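Local coordinates for protein leucyl-tRNA synthetase (Giardia intestinalis, PDB 3PZ6) that probably joins leucine to its tRNA, the crystallised fragment being the CP1 editing domain, a type of domain that removes wrongly attached amino acids from tRNA, at residues G94-W99 / V184-S189. The protein carries 2 engineered substitutions. Residues are numbered along the deposited sequence; the frame is centred on the assembly and turned at random.
Sequences GQTNCW and VTSVPS
Trp99 and Val184 form an antiparallel hydrogen-bonded pair that closes at both ends: Trp99 N donates to Val184 O at 2.9 Å, and Val184 N donates to Trp99 O at 3.1 Å. Next along the strands, Cys98 and Thr185 make a non-hydrogen-bonded pair, their side chains on the face opposite the Trp99 indole.

Ser186 is buried and gives up more surface to the other segment than any other residue here. Its CB lies 3.4 Å from Trp99 NE1, an oblique approach to the ring, whose N-H is bound by Asp194. The same carboxylate takes the N-H of Val187, so it ties the two segments together from helix 192-202. With chi1 at -178°, Ser186 OG stands anti to its own backbone N and reaches the Asn97 amide, where ND2 gives it a weak, bent bond of 2.8 Å. Asn97 OD1 sits 3.3 Å above the indole plane, offset toward the rim.

Toward Pro188, the contact rests on the bond from Thr96 N to Ser186 O (3.1 Å, 156° at the hydrogen), and Thr96 OG1 and CG2 pack against CG and CD of Pro188. Farther on, a water 2.9 Å from Ser189 OG also approaches Gly94 O, at a distance too short to be taken at face value. At the other end, Val184 is partly exposed and touches the indole lightly, its CB 4.1 Å from Trp99 CD1.

This is an antiparallel pair within the mixed sheet of the CP1 domain, strand 97-100 also pairing in parallel with strand 167-171; as in related leucyl-tRNA synthetases, these two segments probably lie at the editing pocket.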
ATOM      1  N   GLY A  94      -7.783   0.138   6.665  1.00 25.92           N
ATOM      2  CA  GLY A  94      -8.177  -1.219   6.269  1.00 20.15           C
ATOM      3  C   GLY A  94      -7.203  -1.947   5.359  1.00 24.54           C
ATOM      4  O   GLY A  94      -7.513  -3.033   4.855  1.00 28.06           O
ATOM      5  N   GLN A  95      -6.028  -1.360   5.149  1.00 23.24           N
ATOM      6  CA  GLN A  95      -4.977  -1.953   4.311  1.00 21.08           C
ATOM      7  C   GLN A  95      -4.486  -3.316   4.786  1.00 22.95           C
ATOM      8  O   GLN A  95      -4.052  -3.470   5.932  1.00 23.46           O
ATOM      9  CB  GLN A  95      -3.778  -1.021   4.233  1.00 23.19           C
ATOM     10  CG  GLN A  95      -4.001   0.222   3.422  1.00 26.52           C
ATOM     11  CD  GLN A  95      -2.879   1.183   3.613  1.00 30.97           C
ATOM     12  OE1 GLN A  95      -2.780   1.844   4.649  1.00 35.54           O
ATOM     13  NE2 GLN A  95      -1.996   1.250   2.631  1.00 31.49           N
ATOM     14  N   THR A  96      -4.539  -4.291   3.885  1.00 21.60           N
ATOM     15  CA  THR A  96      -4.049  -5.638   4.155  1.00 21.59           C
ATOM     16  C   THR A  96      -2.727  -5.921   3.435  1.00 19.19           C
ATOM     17  O   THR A  96      -1.999  -6.850   3.790  1.00 17.60           O
ATOM     18  CB  THR A  96      -5.053  -6.678   3.672  1.00 20.39           C
ATOM     19  OG1 THR A  96      -5.278  -6.470   2.279  1.00 19.71           O
ATOM     20  CG2 THR A  96      -6.360  -6.557   4.422  1.00 21.92           C
ATOM     21  N   ASN A  97      -2.452  -5.116   2.413  1.00 18.31           N
ATOM     22  CA  ASN A  97      -1.303  -5.285   1.534  1.00 18.20           C
ATOM     23  C   ASN A  97      -1.245  -4.104   0.573  1.00 22.58           C
ATOM     24  O   ASN A  97      -2.030  -3.160   0.695  1.00 27.91           O
ATOM     25  CB  ASN A  97      -1.403  -6.606   0.749  1.00 17.00           C
ATOM     26  CG  ASN A  97      -2.601  -6.646  -0.219  1.00 20.24           C
ATOM     27  OD1 ASN A  97      -2.435  -6.519  -1.434  1.00 20.70           O
ATOM     28  ND2 ASN A  97      -3.802  -6.822   0.322  1.00 17.31           N
ATOM     29  N   CYS A  98      -0.315  -4.148  -0.376  1.00 20.94           N
ATOM     30  CA  CYS A  98      -0.326  -3.211  -1.494  1.00 24.24           C
ATOM     31  C   CYS A  98       0.058  -3.934  -2.788  1.00 21.85           C
ATOM     32  O   CYS A  98       0.377  -5.121  -2.760  1.00 20.39           O
ATOM     33  CB  CYS A  98       0.568  -2.000  -1.218  1.00 20.27           C
ATOM     34  SG  CYS A  98       2.319  -2.377  -1.040  1.00 31.91           S
ATOM     35  N   TRP A  99      -0.004  -3.218  -3.910  1.00 21.16           N
ATOM     36  CA  TRP A  99       0.142  -3.817  -5.232  1.00 19.91           C
ATOM     37  C   TRP A  99       1.217  -3.113  -6.043  1.00 22.27           C
ATOM     38  O   TRP A  99       1.304  -1.889  -6.025  1.00 25.84           O
ATOM     39  CB  TRP A  99      -1.161  -3.726  -6.020  1.00 18.59           C
ATOM     40  CG  TRP A  99      -2.383  -4.297  -5.378  1.00 21.39           C
ATOM     41  CD1 TRP A  99      -3.489  -3.604  -4.988  1.00 21.21           C
ATOM     42  CD2 TRP A  99      -2.654  -5.678  -5.088  1.00 23.06           C
ATOM     43  NE1 TRP A  99      -4.427  -4.455  -4.464  1.00 20.62           N
ATOM     44  CE2 TRP A  99      -3.946  -5.735  -4.511  1.00 21.85           C
ATOM     45  CE3 TRP A  99      -1.929  -6.870  -5.251  1.00 21.67           C
ATOM     46  CZ2 TRP A  99      -4.532  -6.936  -4.089  1.00 19.85           C
ATOM     47  CZ3 TRP A  99      -2.511  -8.061  -4.842  1.00 23.79           C
ATOM     48  CH2 TRP A  99      -3.806  -8.084  -4.261  1.00 24.08           C
ATOM     49  N   VAL A 184      -0.451   0.671  -5.830  1.00 29.08           N
ATOM     50  CA  VAL A 184      -1.836   0.860  -5.411  1.00 26.29           C
ATOM     51  C   VAL A 184      -2.027   0.298  -3.997  1.00 28.17           C
ATOM     52  O   VAL A 184      -1.371  -0.678  -3.616  1.00 27.86           O
ATOM     53  CB  VAL A 184      -2.816   0.193  -6.414  1.00 22.72           C
ATOM     54  CG1 VAL A 184      -4.249   0.454  -6.029  1.00 29.35           C
ATOM     55  CG2 VAL A 184      -2.582   0.714  -7.823  1.00 30.32           C
ATOM     56  N   THR A 185      -2.903   0.927  -3.218  1.00 25.29           N
ATOM     57  CA  THR A 185      -3.247   0.431  -1.890  1.00 24.70           C
ATOM     58  C   THR A 185      -4.189  -0.749  -2.037  1.00 27.06           C
ATOM     59  O   THR A 185      -4.804  -0.932  -3.094  1.00 19.73           O
ATOM     60  CB  THR A 185      -3.950   1.506  -1.034  1.00 26.29           C
ATOM     61  OG1 THR A 185      -5.210   1.849  -1.627  1.00 28.54           O
ATOM     62  CG2 THR A 185      -3.088   2.751  -0.908  1.00 25.06           C
ATOM     63  N   SER A 186      -4.293  -1.559  -0.985  1.00 25.06           N
ATOM     64  CA  SER A 186      -5.224  -2.674  -0.991  1.00 21.61           C
ATOM     65  C   SER A 186      -6.106  -2.666   0.235  1.00 22.90           C
ATOM     66  O   SER A 186      -5.620  -2.822   1.357  1.00 25.21           O
ATOM     67  CB  SER A 186      -4.503  -4.011  -1.115  1.00 22.27           C
ATOM     68  OG  SER A 186      -5.436  -5.086  -1.166  1.00 20.99           O
ATOM     69  N   VAL A 187      -7.406  -2.478   0.006  1.00 21.36           N
ATOM     70  CA  VAL A 187      -8.401  -2.487   1.067  1.00 21.88           C
ATOM     71  C   VAL A 187      -9.534  -3.443   0.669  1.00 23.41           C
ATOM     72  O   VAL A 187     -10.577  -3.007   0.192  1.00 25.18           O
ATOM     73  CB  VAL A 187      -8.931  -1.062   1.349  1.00 21.29           C
ATOM     74  CG1 VAL A 187      -9.819  -1.046   2.597  1.00 23.93           C
ATOM     75  CG2 VAL A 187      -7.776  -0.084   1.512  1.00 17.38           C
ATOM     76  N   PRO A 188      -9.320  -4.762   0.855  1.00 28.31           N
ATOM     77  CA  PRO A 188     -10.236  -5.802   0.382  1.00 23.95           C
ATOM     78  C   PRO A 188     -11.645  -5.705   0.945  1.00 23.86           C
ATOM     79  O   PRO A 188     -12.582  -6.162   0.303  1.00 26.20           O
ATOM     80  CB  PRO A 188      -9.586  -7.096   0.869  1.00 22.08           C
ATOM     81  CG  PRO A 188      -8.183  -6.770   1.057  1.00 23.39           C
ATOM     82  CD  PRO A 188      -8.124  -5.346   1.483  1.00 24.92           C
ATOM     83  N   SER A 189     -11.803  -5.127   2.129  1.00 23.08           N
ATOM     84  CA  SER A 189     -13.133  -5.008   2.730  1.00 21.81           C
ATOM     85  C   SER A 189     -14.029  -4.046   1.959  1.00 24.35           C
ATOM     86  O   SER A 189     -15.253  -4.164   2.005  1.00 27.37           O
ATOM     87  CB  SER A 189     -13.039  -4.570   4.187  1.00 19.78           C
ATOM     88  OG  SER A 189     -12.428  -3.298   4.307  1.00 17.26           O
TER
HETATM   89  O   HOH W   1      -9.714  -4.260   4.743  1.00 19.81           O